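PDB 6D1P: glycosyl hydrolases family 2, sugar binding domain protein from Bacteroides uniformis str. 3978 T3 ii, which is a gut bacterial beta-glucuronidase of glycoside hydrolase family 2, probably cleaving O-glycosidic bonds to release glucuronic acid from its conjugates. Local coordinates for residues A[83-88]-A[178-183]; A[115-120]-A[174-179]; A[132-137]-A[189-194]; A[333-338]-A[766-771]; A[392-395]-A[399-402]. All coordinates share one frame; numbering follows the deposited sequence.

Contact 1. Residues A[83-88]-A[178-183]; sequences VNYYQG and PSDMSD. With K (potassium ion), chain K; K (potassium ion), chain J.
Gln87 reaches across to Asp180 with its amide nitrogen, the one direct hydrogen bond between these two loops. From CB, the first torsion sets CG beside the backbone N and anti to the carbonyl carbon (chi1 -67°). Gln87 CG then lies 3.7 Å above the plane of the Tyr85 ring, displaced toward the rim. The chain stays extended beyond it, carrying Gln87 CD to 4.1 Å from Asp180 OD1. At the tip Gln87 NE2 meets Asp180 OD1 at 2.9 Å in a rather bent bond (N-H...O 138°). The acceptor lies in the plane of the Gln87 amide, but the donor comes in above the carboxylate plane. The other amide atom, OE1, accepts from Gln40 NE2 of the second subunit, which, with the NE2 bond, is consistent with one orientation of the amide. Both loops belong to the sugar-binding domain, the N-terminal jelly-roll-like beta sandwich of the family, here at its subunit interface. Asp180 occupies the second position of a type I turn from Ser179 to Ser182, and Ser179 OG accepts from Met181 N at 2.8 Å as an ST turn. Tyr85 joins indirectly: its OH binds water 1, which lies in the ring plane and donates to Asp180 OD1, while Leu186 supplies that hydroxyl's strongest polar partner. On the carboxylate's other oxygen, OD2, water 4 forms a link to a potassium ion that also takes Pro178 O at 2.6 Å.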
# COMPACT_ATOMS: atom_id res chain seq x y z
N VAL A 83 -9.99 0.04 -1.53
CA VAL A 83 -8.71 0.71 -1.68
C VAL A 83 -8.56 1.25 -3.09
O VAL A 83 -9.17 0.74 -4.04
CB VAL A 83 -7.53 -0.22 -1.35
CG1 VAL A 83 -7.57 -0.65 0.11
CG2 VAL A 83 -7.59 -1.42 -2.23
N ASN A 84 -7.76 2.30 -3.23
CA ASN A 84 -7.31 2.68 -4.56
C ASN A 84 -6.25 1.69 -5.02
O ASN A 84 -5.33 1.37 -4.26
CB ASN A 84 -6.72 4.09 -4.55
CG ASN A 84 -7.69 5.12 -4.03
OD1 ASN A 84 -8.87 5.14 -4.39
ND2 ASN A 84 -7.17 6.01 -3.17
N TYR A 85 -6.34 1.24 -6.26
CA TYR A 85 -5.36 0.30 -6.75
C TYR A 85 -3.98 0.94 -6.71
O TYR A 85 -3.83 2.15 -6.88
CB TYR A 85 -5.72 -0.20 -8.17
CG TYR A 85 -5.32 0.67 -9.36
CD1 TYR A 85 -4.28 0.29 -10.19
CD2 TYR A 85 -6.02 1.83 -9.67
CE1 TYR A 85 -3.93 1.03 -11.29
CE2 TYR A 85 -5.67 2.61 -10.77
CZ TYR A 85 -4.63 2.19 -11.59
OH TYR A 85 -4.26 2.92 -12.70
N TYR A 86 -2.97 0.12 -6.42
CA TYR A 86 -1.64 0.63 -6.11
C TYR A 86 -0.99 1.25 -7.34
O TYR A 86 -0.96 0.63 -8.42
CB TYR A 86 -0.78 -0.50 -5.53
CG TYR A 86 0.65 -0.08 -5.31
CD1 TYR A 86 1.02 0.64 -4.17
CD2 TYR A 86 1.62 -0.36 -6.25
CE1 TYR A 86 2.32 1.03 -3.95
CE2 TYR A 86 2.93 0.04 -6.06
CZ TYR A 86 3.28 0.73 -4.90
OH TYR A 86 4.58 1.13 -4.71
N GLN A 87 -0.47 2.47 -7.21
CA GLN A 87 0.19 3.17 -8.31
C GLN A 87 1.52 3.72 -7.80
O GLN A 87 1.56 4.77 -7.15
CB GLN A 87 -0.69 4.29 -8.88
CG GLN A 87 -1.92 3.80 -9.56
CD GLN A 87 -2.77 4.93 -10.12
OE1 GLN A 87 -3.39 5.70 -9.38
NE2 GLN A 87 -2.79 5.03 -11.42
N GLY A 88 2.59 3.00 -8.10
CA GLY A 88 3.88 3.30 -7.52
C GLY A 88 4.95 2.31 -7.92
O GLY A 88 4.79 1.50 -8.83
N PRO A 178 -0.98 5.91 -21.34
CA PRO A 178 -2.30 6.54 -21.42
C PRO A 178 -2.63 7.39 -20.22
O PRO A 178 -1.96 7.32 -19.20
CB PRO A 178 -3.25 5.35 -21.47
CG PRO A 178 -2.56 4.35 -20.56
CD PRO A 178 -1.09 4.50 -20.92
N SER A 179 -3.71 8.14 -20.33
CA SER A 179 -4.13 9.02 -19.26
C SER A 179 -4.81 8.26 -18.15
O SER A 179 -5.59 7.32 -18.39
CB SER A 179 -5.10 10.06 -19.79
OG SER A 179 -5.88 10.57 -18.74
N ASP A 180 -4.59 8.72 -16.92
CA ASP A 180 -5.32 8.10 -15.82
C ASP A 180 -6.81 8.42 -15.85
O ASP A 180 -7.55 7.91 -15.01
CB ASP A 180 -4.72 8.52 -14.47
CG ASP A 180 -3.49 7.70 -14.09
OD1 ASP A 180 -3.64 6.50 -13.77
OD2 ASP A 180 -2.37 8.25 -14.14
N MET A 181 -7.27 9.26 -16.76
CA MET A 181 -8.71 9.36 -16.96
C MET A 181 -9.28 8.16 -17.71
O MET A 181 -10.51 8.04 -17.80
CB MET A 181 -9.02 10.66 -17.68
CG MET A 181 -8.48 11.89 -16.95
SD MET A 181 -8.95 13.45 -17.72
CE MET A 181 -10.70 13.47 -17.33
N SER A 182 -8.43 7.26 -18.22
CA SER A 182 -8.88 6.09 -18.96
C SER A 182 -9.73 5.18 -18.09
O SER A 182 -9.54 5.08 -16.88
CB SER A 182 -7.68 5.30 -19.50
OG SER A 182 -7.00 6.04 -20.50
N ASP A 183 -10.66 4.47 -18.75
CA ASP A 183 -11.55 3.51 -18.11
C ASP A 183 -10.93 2.11 -18.01
O ASP A 183 -11.59 1.08 -18.25
CB ASP A 183 -12.87 3.51 -18.88
CG ASP A 183 -13.97 2.73 -18.17
OD1 ASP A 183 -14.11 2.82 -16.94
OD2 ASP A 183 -14.74 2.03 -18.90
K K K . -0.73 8.85 -17.53
K K J . -9.82 -0.93 -6.17
O HOH W 1 -5.75 5.11 -13.52
O HOH W 2 -8.77 1.29 -7.62
O HOH W 3 -2.77 11.10 -16.59
O HOH W 4 -0.21 7.87 -15.15

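Contact 2. Residues A[115-120]-A[174-179]. With K (potassium ion), chain K; NA (sodium ion), chain D.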
# COMPACT_ATOMS: atom_id res chain seq x y z
N GLY A 115 4.81 -2.73 -17.06
CA GLY A 115 4.22 -1.44 -16.78
C GLY A 115 4.75 -0.78 -15.52
O GLY A 115 5.14 -1.46 -14.56
N GLN A 116 4.80 0.55 -15.53
CA GLN A 116 4.67 1.35 -16.75
C GLN A 116 6.07 1.80 -17.16
O GLN A 116 6.44 1.73 -18.33
CB GLN A 116 3.73 2.54 -16.53
CG GLN A 116 2.29 2.14 -16.25
CD GLN A 116 1.57 1.72 -17.49
OE1 GLN A 116 1.81 2.29 -18.55
NE2 GLN A 116 0.71 0.70 -17.39
N LYS A 117 6.86 2.25 -16.18
CA LYS A 117 8.27 2.54 -16.37
C LYS A 117 9.09 1.40 -15.77
O LYS A 117 8.72 0.85 -14.72
CB LYS A 117 8.67 3.87 -15.72
CG LYS A 117 7.74 5.05 -16.02
CD LYS A 117 8.41 6.37 -15.59
CE LYS A 117 7.65 7.60 -16.06
NZ LYS A 117 6.34 7.66 -15.42
N THR A 118 10.20 1.05 -16.42
CA THR A 118 10.97 -0.12 -16.00
C THR A 118 12.46 0.18 -16.07
O THR A 118 12.92 0.88 -16.98
CB THR A 118 10.63 -1.35 -16.88
OG1 THR A 118 9.22 -1.62 -16.84
CG2 THR A 118 11.38 -2.58 -16.40
N GLU A 119 13.21 -0.31 -15.08
CA GLU A 119 14.66 -0.17 -15.03
C GLU A 119 15.30 -1.52 -14.74
O GLU A 119 14.84 -2.26 -13.86
CB GLU A 119 15.10 0.85 -13.98
CG GLU A 119 14.57 2.25 -14.17
CD GLU A 119 14.96 3.20 -13.03
OE1 GLU A 119 15.65 2.76 -12.09
OE2 GLU A 119 14.57 4.39 -13.07
N VAL A 120 16.37 -1.84 -15.47
CA VAL A 120 16.99 -3.16 -15.44
C VAL A 120 18.41 -3.04 -14.89
O VAL A 120 19.20 -2.22 -15.37
CB VAL A 120 17.01 -3.79 -16.84
CG1 VAL A 120 17.44 -5.23 -16.74
CG2 VAL A 120 15.66 -3.66 -17.47
N THR A 174 1.04 12.48 -15.54
CA THR A 174 0.22 13.05 -16.61
C THR A 174 0.99 13.26 -17.90
O THR A 174 0.36 13.49 -18.94
CB THR A 174 -0.43 14.37 -16.17
OG1 THR A 174 0.57 15.37 -15.92
CG2 THR A 174 -1.25 14.15 -14.91
N GLU A 175 2.32 13.17 -17.87
CA GLU A 175 3.15 13.30 -19.06
C GLU A 175 3.47 11.95 -19.70
O GLU A 175 4.37 11.87 -20.55
CB GLU A 175 4.44 14.05 -18.72
CG GLU A 175 4.21 15.51 -18.33
CD GLU A 175 3.70 16.40 -19.49
OE1 GLU A 175 3.91 16.06 -20.69
OE2 GLU A 175 3.10 17.46 -19.20
N MET A 176 2.76 10.91 -19.29
CA MET A 176 2.89 9.57 -19.83
C MET A 176 1.53 9.11 -20.35
O MET A 176 0.51 9.31 -19.69
CB MET A 176 3.41 8.61 -18.74
CG MET A 176 3.76 7.22 -19.22
SD MET A 176 4.30 6.18 -17.85
CE MET A 176 2.77 5.93 -16.96
N ILE A 177 1.51 8.52 -21.54
CA ILE A 177 0.26 7.96 -22.05
C ILE A 177 0.22 6.50 -21.60
O ILE A 177 1.29 5.89 -21.45
CB ILE A 177 0.14 8.08 -23.59
CG1 ILE A 177 1.33 7.46 -24.31
CG2 ILE A 177 -0.01 9.54 -24.03
CD1 ILE A 177 1.06 7.24 -25.79
N PRO A 178 -0.98 5.91 -21.34
CA PRO A 178 -2.30 6.54 -21.42
C PRO A 178 -2.63 7.39 -20.22
O PRO A 178 -1.96 7.32 -19.20
CB PRO A 178 -3.25 5.35 -21.47
CG PRO A 178 -2.56 4.35 -20.56
CD PRO A 178 -1.09 4.50 -20.92
N SER A 179 -3.71 8.14 -20.33
CA SER A 179 -4.13 9.02 -19.26
C SER A 179 -4.81 8.26 -18.15
O SER A 179 -5.59 7.32 -18.39
CB SER A 179 -5.10 10.06 -19.79
OG SER A 179 -5.88 10.57 -18.74
K K K . -0.73 8.85 -17.53
NA NA D . -0.86 17.54 -15.55
O HOH W 5 2.18 3.26 -20.86
O HOH W 6 0.77 19.91 -16.02
O HOH W 3 -2.77 11.10 -16.59
O HOH W 4 -0.21 7.87 -15.15
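Met176 drives its thioether against Gln116 and Lys117, where strand 117-122 begins, and this is where the contact is tight. The side chain leaves anti to its own N (chi1 -173°), runs straight and bends at the last torsion, which lays Met176 CE against Gln116 CB at 3.5 Å and Gln116 CG at 3.9 Å. Lys117 meets it tip to tip, its NZ 3.5 Å from Met176 SD; the ammonium's real mate, though, is Asp173, through a salt bridge. Gln116 and Lys117 both face Asp169 as a classic beta bulge in a sheet of the sugar-binding domain, and Val131 of the neighbouring strand also packs on Met176. Trimming Met176 to an alanine would probably open a gap beside Gln116 CB and take away the sulfur against which the end of Lys117 rests. Toward Pro178, which follows a cis peptide bond, the fit is looser: Gln116 OE1 stops 4.3 Å from Pro178 CD, and water 5 fills in, donating to both Gln116 OE1 and Ile177 O. Gln116 NE2 turns instead to Tyr187 O. Lys117, partly exposed, marks the solvent side. The backbone of the same loop holds potassium, with Met176 O at 2.5 Å from the ion and Asp173 O as a further ligand. Thr174 OG1 binds a sodium ion at 2.6 Å, shared with Asp434 O and Ser44 OG of the second subunit.

Contact 3. Residues A[132-137]-A[189-194]; sequences GGYDEW and GLYRYV
Gly133 and Tyr134 hold their backbone carbonyls toward Tyr191 and Arg192 from a loop that stays well apart from its partner, the nearest CA atoms, those of Gly133 and Gly189, being 9.0 Å away from each other. Tyr191 bridges that gap with its phenol: Tyr191 OH donates to Gly133 O at 2.6 Å, in the carbonyl plane and on a lone pair, with a C=O...O angle of 121°. The acceptor lies at the edge of the Tyr191 ring, in its plane. Glycine suits position 133, since a CB there would stand 2.7 Å from Tyr191 OH. Arg192 follows with a chain extended as far as NE, and Arg192 NH1 donates to Tyr134 O at 3.0 Å in a fairly straight bond (158°). This donor comes from above the carbonyl plane rather than along a lone pair. Within the sugar-binding domain the contact joins the loop leading from strand 125-131 to strand 137-140 with the loop before strand 194-199, where Leu190 centres an inverse gamma turn. Round the Tyr134 ring, Tyr191 OH sits over one face, 4.0 Å from Tyr134 CE1, and Arg192 NH2 is at the edge, 4.0 Å from Tyr134 CD1; the guanidinium is tilted 59° to the ring. Arg192 carries the contact on to the TIM barrel region, where its strongest partner, Glu332, forms a salt bridge with NH2, while Gln367 O and Glu112 O take further N-H groups. With a lysine in its place, one ammonium is likely to serve fewer of these acceptors, leaving Tyr134 O or Glu332 without its mate. Beyond the ring, Tyr134 OH pairs with Gln116 NE2.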
# COMPACT_ATOMS: atom_id res chain seq x y z
N GLY A 132 6.53 3.03 -21.08
CA GLY A 132 5.54 2.43 -21.95
C GLY A 132 5.25 1.02 -21.51
O GLY A 132 6.14 0.16 -21.51
N GLY A 133 4.01 0.76 -21.12
CA GLY A 133 3.66 -0.52 -20.55
C GLY A 133 3.18 -1.57 -21.52
O GLY A 133 2.71 -2.62 -21.08
N TYR A 134 3.28 -1.34 -22.82
CA TYR A 134 2.57 -2.24 -23.73
C TYR A 134 3.35 -2.65 -24.96
O TYR A 134 2.86 -3.50 -25.70
CB TYR A 134 1.24 -1.61 -24.15
CG TYR A 134 0.47 -1.15 -22.95
CD1 TYR A 134 -0.30 -2.05 -22.22
CD2 TYR A 134 0.58 0.16 -22.49
CE1 TYR A 134 -0.97 -1.65 -21.07
CE2 TYR A 134 -0.09 0.57 -21.35
CZ TYR A 134 -0.86 -0.34 -20.64
OH TYR A 134 -1.54 0.04 -19.50
N ASP A 135 4.52 -2.08 -25.23
CA ASP A 135 5.34 -2.49 -26.35
C ASP A 135 6.51 -3.34 -25.86
O ASP A 135 6.83 -3.38 -24.66
CB ASP A 135 5.86 -1.25 -27.11
CG ASP A 135 6.55 -0.24 -26.19
OD1 ASP A 135 6.29 -0.25 -24.96
OD2 ASP A 135 7.36 0.57 -26.70
N GLU A 136 7.15 -4.04 -26.79
CA GLU A 136 8.26 -4.92 -26.47
C GLU A 136 9.57 -4.16 -26.57
O GLU A 136 9.72 -3.24 -27.38
CB GLU A 136 8.31 -6.12 -27.41
CG GLU A 136 7.01 -6.84 -27.53
CD GLU A 136 7.14 -8.09 -28.37
OE1 GLU A 136 7.95 -8.09 -29.32
OE2 GLU A 136 6.45 -9.08 -28.07
N TRP A 137 10.53 -4.59 -25.76
CA TRP A 137 11.83 -3.93 -25.70
C TRP A 137 12.79 -4.93 -25.07
O TRP A 137 12.37 -5.95 -24.53
CB TRP A 137 11.74 -2.62 -24.91
CG TRP A 137 11.15 -2.82 -23.52
CD1 TRP A 137 9.83 -3.01 -23.21
CD2 TRP A 137 11.86 -2.82 -22.28
NE1 TRP A 137 9.68 -3.15 -21.85
CE2 TRP A 137 10.91 -3.04 -21.26
CE3 TRP A 137 13.20 -2.68 -21.94
CZ2 TRP A 137 11.27 -3.13 -19.91
CZ3 TRP A 137 13.56 -2.77 -20.59
CH2 TRP A 137 12.60 -3.00 -19.60
N GLY A 189 4.03 -3.82 -13.10
CA GLY A 189 4.80 -5.03 -12.88
C GLY A 189 5.18 -5.74 -14.17
O GLY A 189 4.93 -5.26 -15.28
N LEU A 190 5.80 -6.91 -14.00
CA LEU A 190 6.27 -7.74 -15.12
C LEU A 190 5.15 -8.71 -15.50
O LEU A 190 5.20 -9.92 -15.29
CB LEU A 190 7.56 -8.47 -14.74
CG LEU A 190 8.71 -7.51 -14.37
CD1 LEU A 190 9.81 -8.24 -13.63
CD2 LEU A 190 9.26 -6.80 -15.61
N TYR A 191 4.10 -8.12 -16.04
CA TYR A 191 2.88 -8.87 -16.29
C TYR A 191 2.89 -9.57 -17.63
O TYR A 191 1.93 -10.28 -17.95
CB TYR A 191 1.67 -7.95 -16.16
CG TYR A 191 1.78 -6.58 -16.81
CD1 TYR A 191 1.84 -6.44 -18.20
CD2 TYR A 191 1.75 -5.41 -16.03
CE1 TYR A 191 1.91 -5.18 -18.79
CE2 TYR A 191 1.80 -4.17 -16.61
CZ TYR A 191 1.89 -4.05 -17.99
OH TYR A 191 1.95 -2.80 -18.58
N ARG A 192 3.94 -9.40 -18.42
CA ARG A 192 4.17 -10.24 -19.59
C ARG A 192 5.53 -10.88 -19.45
O ARG A 192 6.40 -10.38 -18.73
CB ARG A 192 4.10 -9.48 -20.92
CG ARG A 192 2.76 -8.92 -21.22
CD ARG A 192 2.77 -8.32 -22.61
NE ARG A 192 1.61 -7.47 -22.80
CZ ARG A 192 1.57 -6.45 -23.65
NH1 ARG A 192 2.64 -6.17 -24.38
NH2 ARG A 192 0.48 -5.71 -23.76
N TYR A 193 5.70 -11.99 -20.17
CA TYR A 193 6.88 -12.82 -20.04
C TYR A 193 8.17 -12.03 -20.23
O TYR A 193 8.27 -11.14 -21.09
CB TYR A 193 6.83 -13.96 -21.05
CG TYR A 193 5.73 -14.95 -20.75
CD1 TYR A 193 5.72 -15.66 -19.54
CD2 TYR A 193 4.71 -15.20 -21.67
CE1 TYR A 193 4.73 -16.56 -19.26
CE2 TYR A 193 3.72 -16.11 -21.40
CZ TYR A 193 3.72 -16.78 -20.19
OH TYR A 193 2.72 -17.69 -19.90
N VAL A 194 9.16 -12.38 -19.42
CA VAL A 194 10.54 -11.97 -19.60
C VAL A 194 11.31 -13.18 -20.11
O VAL A 194 11.13 -14.29 -19.59
CB VAL A 194 11.14 -11.41 -18.30
CG1 VAL A 194 12.55 -10.92 -18.54
CG2 VAL A 194 10.28 -10.28 -17.77

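Contact 4. Residues A[333-338]-A[766-771]. With NA (sodium ion), chain C.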
# COMPACT_ATOMS: atom_id res chain seq x y z
N ASP A 333 -6.54 -8.11 -18.92
CA ASP A 333 -7.16 -8.08 -17.61
C ASP A 333 -7.87 -9.42 -17.42
O ASP A 333 -8.52 -9.91 -18.35
CB ASP A 333 -8.16 -6.92 -17.52
CG ASP A 333 -8.94 -6.89 -16.21
OD1 ASP A 333 -8.54 -6.17 -15.27
OD2 ASP A 333 -9.98 -7.58 -16.10
N HIS A 334 -7.72 -10.01 -16.24
CA HIS A 334 -8.42 -11.25 -15.93
C HIS A 334 -8.47 -11.43 -14.42
O HIS A 334 -7.62 -10.92 -13.69
CB HIS A 334 -7.75 -12.47 -16.58
CG HIS A 334 -8.61 -13.68 -16.59
ND1 HIS A 334 -9.39 -14.04 -17.67
CD2 HIS A 334 -8.88 -14.60 -15.62
CE1 HIS A 334 -10.06 -15.14 -17.39
NE2 HIS A 334 -9.77 -15.50 -16.15
N ALA A 335 -9.49 -12.17 -13.97
CA ALA A 335 -9.75 -12.36 -12.55
C ALA A 335 -8.55 -12.98 -11.83
O ALA A 335 -7.99 -13.98 -12.27
CB ALA A 335 -10.98 -13.26 -12.37
N GLY A 336 -8.15 -12.37 -10.72
CA GLY A 336 -7.10 -12.92 -9.91
C GLY A 336 -5.69 -12.56 -10.34
O GLY A 336 -4.76 -12.77 -9.55
N VAL A 337 -5.49 -12.04 -11.54
CA VAL A 337 -4.14 -11.82 -12.05
C VAL A 337 -3.90 -10.40 -12.54
O VAL A 337 -2.76 -10.07 -12.90
CB VAL A 337 -3.78 -12.84 -13.15
CG1 VAL A 337 -4.02 -14.25 -12.65
CG2 VAL A 337 -4.59 -12.54 -14.47
N GLY A 338 -4.92 -9.56 -12.56
CA GLY A 338 -4.78 -8.27 -13.21
C GLY A 338 -4.36 -8.48 -14.66
O GLY A 338 -5.05 -9.15 -15.44
N GLN A 766 -12.07 -10.92 -6.89
CA GLN A 766 -11.96 -11.49 -8.23
C GLN A 766 -12.59 -10.62 -9.31
O GLN A 766 -12.21 -10.73 -10.48
CB GLN A 766 -12.58 -12.89 -8.27
CG GLN A 766 -11.97 -13.87 -7.27
CD GLN A 766 -10.50 -14.12 -7.55
OE1 GLN A 766 -10.14 -14.66 -8.60
NE2 GLN A 766 -9.64 -13.72 -6.60
N GLY A 767 -13.56 -9.78 -8.95
CA GLY A 767 -14.33 -9.06 -9.94
C GLY A 767 -15.41 -9.88 -10.61
O GLY A 767 -15.80 -9.58 -11.74
N THR A 768 -15.90 -10.92 -9.95
CA THR A 768 -16.87 -11.87 -10.49
C THR A 768 -18.11 -11.90 -9.60
O THR A 768 -18.14 -11.31 -8.51
CB THR A 768 -16.25 -13.26 -10.58
OG1 THR A 768 -15.76 -13.63 -9.29
CG2 THR A 768 -15.10 -13.27 -11.58
N ALA A 769 -19.13 -12.63 -10.06
CA ALA A 769 -20.39 -12.74 -9.31
C ALA A 769 -20.23 -13.48 -7.99
O ALA A 769 -20.99 -13.24 -7.05
CB ALA A 769 -21.45 -13.45 -10.15
N GLN A 770 -19.28 -14.41 -7.90
CA GLN A 770 -19.16 -15.22 -6.69
C GLN A 770 -17.81 -15.02 -6.01
O GLN A 770 -17.50 -15.74 -5.06
CB GLN A 770 -19.38 -16.70 -7.03
CG GLN A 770 -20.77 -16.97 -7.62
CD GLN A 770 -20.99 -18.45 -7.99
OE1 GLN A 770 -20.05 -19.21 -8.20
NE2 GLN A 770 -22.26 -18.85 -8.06
N GLY A 771 -17.02 -14.05 -6.46
CA GLY A 771 -15.72 -13.77 -5.89
C GLY A 771 -15.56 -12.32 -5.47
O GLY A 771 -14.46 -11.76 -5.57
NA NA C . -11.34 -9.06 -18.31
O HOH W 7 -11.02 -8.24 -20.98
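Gln766 opens the second loop with its backbone carbonyl against Ala335, Gln766 O lying 3.4 Å from the methyl Ala335 CB. That carbonyl is also taken by Arg602 NH1, so the methyl packs beside an oxygen that already has a polar partner. The side chain bends at its second torsion (chi2 -63°), folding the amide back over the first loop until Gln766 OE1 stands 3.7 Å from Gly336 N and 4.1 Å from Ala335 CB. NE2, at the other end of the amide, donates to Arg764 O. Gly767 comes next, and its backbone angles leave no room for a CB beside the carbonyl before it. Thr768 returns to the contact, its CG2 methyl 4.2 Å from Ala335 CB, so Ala335 is covered by two residues of the loop. These two loops join the TIM barrel, in the loop between strand 321-329 and helix 343-356, to the beta domain at the C-terminal end of the chain. Gly771 closes the turn: Gln766 N donates to Gly771 O at 2.9 Å, and a CB on the glycine would collide with Gln766 CG. On the barrel side, Val337 and Gly338 both face His334 in a classic beta bulge, within which His334 N donates to Gly338 O and Val337 N to His334 O. Just before it, Asp333 binds sodium through O and OD2, each at 3.0 Å from the ion, along with Asp580 O and water 7.

Contact 5. Residues A[392-395]-A[399-402]; sequences GGLG and YKNQ
Tyr399 and Gly395 bury the most surface here, the glycine lying flat across one face of the phenol ring. Gly395 CA stands 3.7 Å from the centroid of the Tyr399 ring and 21° off the normal, a CH-pi contact, while Gly395 N sits 3.2 Å above the plane, over its centre. The fit needs a bare backbone: a CB on Gly395 would end 2.5 Å from Tyr399 CD1. The ring gets there because CG is anti to the backbone N (chi1 176°), which swings it off the helix and under the incoming loop. Lys400, third in buried area, passes alongside, its CE 3.2 Å from Gly395 O. Leu394 fills the angle between the two helix residues, with CD1 3.7 Å from Tyr399 CE2 and 4.0 Å from Lys400 CG; Leu394 also packs on Ile443 and Phe446 of helix 440-457. Further back, Trp389 NE1 donates to Gly393 O. A glycine-rich loop thus folds over the first turn of the helix it leads into, helix 397-414, which connects the parallel strands 382-386 and 420-432 in a beta-alpha-beta crossover, the repeating element of a TIM barrel.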
# COMPACT_ATOMS: atom_id res chain seq x y z
N GLY A 392 -7.46 12.85 -22.17
CA GLY A 392 -6.73 13.74 -21.31
C GLY A 392 -6.21 15.01 -21.96
O GLY A 392 -5.90 15.97 -21.25
N GLY A 393 -6.09 15.03 -23.29
CA GLY A 393 -5.52 16.16 -23.98
C GLY A 393 -4.22 15.81 -24.66
O GLY A 393 -4.15 14.85 -25.43
N LEU A 394 -3.16 16.56 -24.35
CA LEU A 394 -1.90 16.39 -25.04
C LEU A 394 -0.80 17.02 -24.20
O LEU A 394 -0.96 18.16 -23.74
CB LEU A 394 -1.95 17.02 -26.44
CG LEU A 394 -0.65 17.09 -27.26
CD1 LEU A 394 -0.19 15.71 -27.72
CD2 LEU A 394 -0.83 18.02 -28.43
N GLY A 395 0.29 16.29 -23.99
CA GLY A 395 1.36 16.72 -23.12
C GLY A 395 2.53 17.31 -23.89
O GLY A 395 2.45 17.64 -25.07
N TYR A 399 5.91 13.32 -23.62
CA TYR A 399 4.63 12.70 -23.93
C TYR A 399 4.51 12.43 -25.43
O TYR A 399 4.18 11.31 -25.83
CB TYR A 399 3.55 13.64 -23.39
CG TYR A 399 2.08 13.34 -23.61
CD1 TYR A 399 1.22 13.18 -22.52
CD2 TYR A 399 1.52 13.31 -24.89
CE1 TYR A 399 -0.12 12.98 -22.69
CE2 TYR A 399 0.16 13.10 -25.07
CZ TYR A 399 -0.65 12.93 -23.96
OH TYR A 399 -2.00 12.73 -24.09
N LYS A 400 4.81 13.43 -26.27
CA LYS A 400 4.66 13.24 -27.72
C LYS A 400 5.65 12.21 -28.25
O LYS A 400 5.33 11.41 -29.14
CB LYS A 400 4.86 14.56 -28.47
CG LYS A 400 3.78 15.61 -28.26
CD LYS A 400 4.22 16.97 -28.83
CE LYS A 400 3.81 18.14 -27.93
NZ LYS A 400 3.17 19.26 -28.70
N ASN A 401 6.87 12.22 -27.71
CA ASN A 401 7.85 11.23 -28.13
C ASN A 401 7.44 9.83 -27.74
O ASN A 401 7.76 8.88 -28.45
CB ASN A 401 9.22 11.57 -27.55
CG ASN A 401 10.00 12.52 -28.43
OD1 ASN A 401 9.75 12.59 -29.64
ND2 ASN A 401 10.92 13.27 -27.83
N GLN A 402 6.75 9.67 -26.60
CA GLN A 402 6.31 8.34 -26.23
C GLN A 402 5.26 7.83 -27.22
O GLN A 402 5.29 6.67 -27.62
CB GLN A 402 5.76 8.32 -24.79
CG GLN A 402 5.15 6.94 -24.44
CD GLN A 402 4.45 6.90 -23.09
OE1 GLN A 402 4.29 7.92 -22.41
NE2 GLN A 402 4.03 5.70 -22.69

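Overall arrangement
Contacts 1 and 2 share Pro178 and Ser179, their centres about 12 Å apart, and meet at one potassium ion, with waters 3 and 4 common to both. Contact 3 touches contact 2, their centres about 11 Å apart: Gly115 O and Gln116 O lie 3.0 Å from Gly189 N and Gly132 N respectively, probable hydrogen bonds. Contact 5 brings in the barrel helix, Gln402 OE1 lying 3.0 Å from Ile177 N, while Tyr399 packs on Ile177. Contacts 1 to 3 thus keep within the sugar-binding domain and contact 5 abuts it from the barrel. Contact 4 touches none of the others, though its nearest atoms come to about 6 Å from contact 3; it holds a separate sodium ion.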